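Local coordinates for protein CalS10 (PDB 6UK5) that probably methylates an amino pentose with S-adenosylmethionine as methyl donor during the biosynthesis of calicheamicin, at residues H78-A90 with G98-D110. Residues are numbered along the deposited sequence; the frame is centred on the assembly and turned at random.
Sequences HVEGLELAPAMLA and GVRLHAGDMRTFD. With SAM (S-adenosylmethionine), chain D.
D105, whose CB lies beside the side chain of L84, offers one oxygen to three donors: OD1 accepts from R107 N, from R107 NE and, at 2.8 Å, from N6 of S-adenosylmethionine. R107 also puts NH2 on OD2 in a side-on salt bridge; arginine fits because NE and NH2 match the two carboxylate oxygens and fix their rotation. The site lies at the C-terminal ends of the parallel strands of a beta-alpha-beta unit, strand 78-83, helix 86-95 and strand 101-103, in the Rossmann-like methyltransferase fold; strand 101-103 borders the sheet. M106 N donates to N1 of the adenine at 2.7 Å, reading the same edge of the base as D105. The apolar chains of L84 and M106 suit the two flat faces, the unbranched methionine being the more adaptable, with L84 CD2 and M106 CE on opposite sides. E83 ends strand 78-83; its OE2 accepts from the ribose O3', and its OE1 from G64 N.

Between the strands, H102 N bonds to G81 O (2.9 Å) and H102 O receives E83 N (3.0 Å). G81 has no side chain, which lets L101 CD2 settle 3.7 Å from its CA. On the sheet face carrying L101 and A103, L89 of the crossover helix spreads its two methyls, CD1 to L101 CB and CD2 to A103 CB.

On the other face, L82 holds CG anti to the backbone N (chi1 -169°), which carries this branch carbon over the F109 ring, 4.3 Å from the centroid, in a CH-pi contact; the methyls reach past, CD2 to H102 CB and CD1 to the G104 carbonyl. Toward the start of strand 78-83, the extended E80 provides a carboxylate, a fitting acceptor for an imidazole N-H: in this His-carboxylate hydrogen bond, the planes 26° apart, H102 NE2 donates to E80 OE1 at 2.6 Å.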
# COMPACT_ATOMS: atom_id res chain seq x y z
N HIS A 78 24.79 21.11 23.38
CA HIS A 78 25.14 21.38 22.00
C HIS A 78 25.10 20.09 21.20
O HIS A 78 25.65 19.07 21.62
CB HIS A 78 26.52 22.04 21.89
CG HIS A 78 26.86 22.48 20.50
ND1 HIS A 78 28.16 22.62 20.06
CD2 HIS A 78 26.08 22.75 19.43
CE1 HIS A 78 28.16 23.00 18.80
NE2 HIS A 78 26.91 23.08 18.39
N VAL A 79 24.46 20.15 20.04
CA VAL A 79 24.26 19.00 19.17
C VAL A 79 24.46 19.46 17.73
O VAL A 79 24.09 20.58 17.37
CB VAL A 79 22.85 18.42 19.41
CG1 VAL A 79 22.41 17.58 18.25
CG2 VAL A 79 22.82 17.60 20.70
N GLU A 80 25.04 18.59 16.91
CA GLU A 80 25.28 18.90 15.51
C GLU A 80 25.01 17.66 14.66
O GLU A 80 24.85 16.55 15.18
CB GLU A 80 26.71 19.40 15.26
CG GLU A 80 27.07 20.68 15.98
CD GLU A 80 28.34 21.32 15.44
OE1 GLU A 80 28.67 21.07 14.26
OE2 GLU A 80 29.00 22.06 16.19
N GLY A 81 24.97 17.86 13.35
CA GLY A 81 24.69 16.79 12.43
C GLY A 81 25.60 16.85 11.22
O GLY A 81 26.13 17.90 10.85
N LEU A 82 25.78 15.68 10.60
CA LEU A 82 26.59 15.53 9.40
C LEU A 82 25.86 14.56 8.48
O LEU A 82 25.50 13.46 8.91
CB LEU A 82 27.99 15.03 9.75
CG LEU A 82 29.13 15.02 8.73
CD1 LEU A 82 28.88 14.00 7.63
CD2 LEU A 82 29.38 16.40 8.13
N GLU A 83 25.64 14.96 7.23
CA GLU A 83 24.76 14.23 6.33
C GLU A 83 25.16 14.53 4.89
O GLU A 83 25.45 15.68 4.56
CB GLU A 83 23.29 14.60 6.57
CG GLU A 83 22.32 13.98 5.58
CD GLU A 83 22.35 12.47 5.57
OE1 GLU A 83 22.79 11.86 6.57
OE2 GLU A 83 21.96 11.89 4.54
N LEU A 84 25.16 13.49 4.06
CA LEU A 84 25.58 13.65 2.67
C LEU A 84 24.40 13.93 1.74
O LEU A 84 24.52 14.76 0.83
CB LEU A 84 26.32 12.41 2.19
CG LEU A 84 26.90 12.51 0.78
CD1 LEU A 84 28.02 13.54 0.74
CD2 LEU A 84 27.38 11.17 0.27
N ALA A 85 23.28 13.25 1.93
CA ALA A 85 22.13 13.45 1.06
C ALA A 85 21.45 14.77 1.42
O ALA A 85 20.93 14.90 2.54
CB ALA A 85 21.15 12.30 1.19
N PRO A 86 21.41 15.76 0.52
CA PRO A 86 20.83 17.05 0.90
C PRO A 86 19.32 17.02 1.07
O PRO A 86 18.78 17.86 1.80
CB PRO A 86 21.24 17.99 -0.24
CG PRO A 86 21.60 17.11 -1.39
CD PRO A 86 21.89 15.73 -0.87
N ALA A 87 18.63 16.07 0.43
CA ALA A 87 17.20 15.95 0.66
C ALA A 87 16.90 15.56 2.10
O ALA A 87 15.95 16.07 2.70
CB ALA A 87 16.60 14.92 -0.31
N MET A 88 17.71 14.67 2.67
CA MET A 88 17.49 14.31 4.07
C MET A 88 17.95 15.43 4.99
O MET A 88 17.29 15.73 5.99
CB MET A 88 18.24 13.01 4.40
CG MET A 88 17.97 11.87 3.43
SD MET A 88 16.34 11.12 3.60
CE MET A 88 16.66 9.71 4.65
N LEU A 89 19.08 16.06 4.66
CA LEU A 89 19.56 17.21 5.43
C LEU A 89 18.62 18.40 5.33
O LEU A 89 18.62 19.25 6.24
CB LEU A 89 20.97 17.58 4.98
CG LEU A 89 21.65 18.68 5.79
CD1 LEU A 89 22.03 18.16 7.16
CD2 LEU A 89 22.89 19.16 5.05
N ALA A 90 17.82 18.50 4.27
CA ALA A 90 16.84 19.57 4.18
C ALA A 90 15.79 19.41 5.27
O ALA A 90 15.61 20.30 6.12
CB ALA A 90 16.19 19.57 2.80
N GLY A 98 17.40 25.54 15.03
CA GLY A 98 18.60 26.17 15.55
C GLY A 98 19.80 25.27 15.75
O GLY A 98 20.60 25.50 16.67
N VAL A 99 19.96 24.26 14.91
CA VAL A 99 20.97 23.22 15.10
C VAL A 99 21.92 23.30 13.92
O VAL A 99 21.50 23.20 12.76
CB VAL A 99 20.34 21.82 15.21
CG1 VAL A 99 21.41 20.77 15.47
CG2 VAL A 99 19.29 21.81 16.30
N ARG A 100 23.21 23.48 14.20
CA ARG A 100 24.21 23.50 13.14
C ARG A 100 24.28 22.13 12.49
O ARG A 100 24.67 21.15 13.12
CB ARG A 100 25.58 23.91 13.68
CG ARG A 100 26.63 24.11 12.58
CD ARG A 100 26.28 25.28 11.67
NE ARG A 100 27.19 25.39 10.53
CZ ARG A 100 26.86 25.12 9.26
NH1 ARG A 100 25.63 24.72 8.95
NH2 ARG A 100 27.76 25.25 8.30
N LEU A 101 23.89 22.07 11.22
CA LEU A 101 23.94 20.85 10.42
C LEU A 101 24.91 21.07 9.27
O LEU A 101 24.95 22.16 8.68
CB LEU A 101 22.55 20.49 9.88
CG LEU A 101 21.47 20.27 10.94
CD1 LEU A 101 20.17 19.80 10.31
CD2 LEU A 101 21.93 19.27 11.99
N HIS A 102 25.68 20.04 8.95
CA HIS A 102 26.72 20.12 7.94
C HIS A 102 26.47 19.12 6.83
O HIS A 102 26.12 17.96 7.09
CB HIS A 102 28.10 19.86 8.56
CG HIS A 102 28.39 20.69 9.76
ND1 HIS A 102 29.11 21.87 9.70
CD2 HIS A 102 28.06 20.52 11.07
CE1 HIS A 102 29.21 22.39 10.91
NE2 HIS A 102 28.58 21.59 11.76
N ALA A 103 26.64 19.57 5.59
CA ALA A 103 26.69 18.66 4.46
C ALA A 103 28.10 18.11 4.38
O ALA A 103 29.07 18.87 4.37
CB ALA A 103 26.31 19.37 3.16
N GLY A 104 28.23 16.79 4.31
CA GLY A 104 29.55 16.21 4.34
C GLY A 104 29.51 14.73 4.04
O GLY A 104 28.45 14.10 3.99
N ASP A 105 30.70 14.19 3.82
CA ASP A 105 30.91 12.76 3.62
C ASP A 105 31.53 12.15 4.87
O ASP A 105 32.52 12.66 5.39
CB ASP A 105 31.79 12.50 2.40
CG ASP A 105 31.71 11.06 1.92
OD1 ASP A 105 31.73 10.15 2.78
OD2 ASP A 105 31.62 10.85 0.70
N MET A 106 30.92 11.06 5.33
CA MET A 106 31.42 10.35 6.50
C MET A 106 32.89 9.98 6.35
O MET A 106 33.63 9.99 7.35
CB MET A 106 30.59 9.08 6.66
CG MET A 106 30.70 8.37 7.97
SD MET A 106 29.64 6.90 8.04
CE MET A 106 28.78 6.90 6.47
N ARG A 107 33.34 9.69 5.13
CA ARG A 107 34.71 9.24 4.91
C ARG A 107 35.75 10.36 4.95
O ARG A 107 36.95 10.06 5.03
CB ARG A 107 34.81 8.50 3.56
CG ARG A 107 33.77 7.38 3.39
CD ARG A 107 33.52 7.02 1.92
NE ARG A 107 32.57 7.90 1.24
CZ ARG A 107 31.97 7.60 0.09
NH1 ARG A 107 32.22 6.45 -0.52
NH2 ARG A 107 31.12 8.46 -0.46
N THR A 108 35.34 11.63 4.89
CA THR A 108 36.29 12.73 4.68
C THR A 108 36.02 14.00 5.47
O THR A 108 36.85 14.90 5.41
CB THR A 108 36.39 13.09 3.19
OG1 THR A 108 35.09 13.33 2.65
CG2 THR A 108 37.14 12.02 2.41
N PHE A 109 34.90 14.13 6.18
CA PHE A 109 34.51 15.44 6.68
C PHE A 109 35.55 15.97 7.67
O PHE A 109 36.32 15.21 8.27
CB PHE A 109 33.14 15.38 7.36
CG PHE A 109 33.14 14.65 8.67
CD1 PHE A 109 33.31 13.28 8.73
CD2 PHE A 109 32.94 15.34 9.86
CE1 PHE A 109 33.30 12.61 9.94
CE2 PHE A 109 32.92 14.68 11.07
CZ PHE A 109 33.10 13.31 11.11
N ASP A 110 35.56 17.29 7.83
CA ASP A 110 36.40 17.95 8.82
C ASP A 110 35.67 19.20 9.28
O ASP A 110 35.38 20.08 8.46
CB ASP A 110 37.77 18.30 8.26
CG ASP A 110 38.71 18.84 9.32
OD1 ASP A 110 38.23 19.27 10.39
OD2 ASP A 110 39.94 18.82 9.08
N SAM D . 20.59 8.38 11.67
CA SAM D . 19.73 8.19 10.54
C SAM D . 18.31 7.70 10.96
O SAM D . 18.23 6.77 11.80
OXT SAM D . 17.35 8.28 10.42
CB SAM D . 20.36 7.19 9.57
CG SAM D . 19.72 7.40 8.21
SD SAM D . 20.05 5.88 7.28
CE SAM D . 18.77 5.97 6.04
C5' SAM D . 21.54 6.19 6.26
C4' SAM D . 21.96 7.65 6.00
O4' SAM D . 23.38 7.68 5.75
C3' SAM D . 21.29 8.30 4.79
O3' SAM D . 20.39 9.32 5.20
C2' SAM D . 22.45 8.89 3.96
O2' SAM D . 22.21 10.25 3.61
C1' SAM D . 23.65 8.77 4.90
N9 SAM D . 24.92 8.52 4.23
C8 SAM D . 25.24 7.47 3.42
N7 SAM D . 26.49 7.46 3.02
C5 SAM D . 27.03 8.59 3.62
C6 SAM D . 28.33 9.14 3.61
N6 SAM D . 29.35 8.63 2.91
N1 SAM D . 28.54 10.25 4.35
C2 SAM D . 27.52 10.77 5.03
N3 SAM D . 26.26 10.35 5.10
C4 SAM D . 26.08 9.25 4.37
O HOH W 1 24.17 22.89 16.39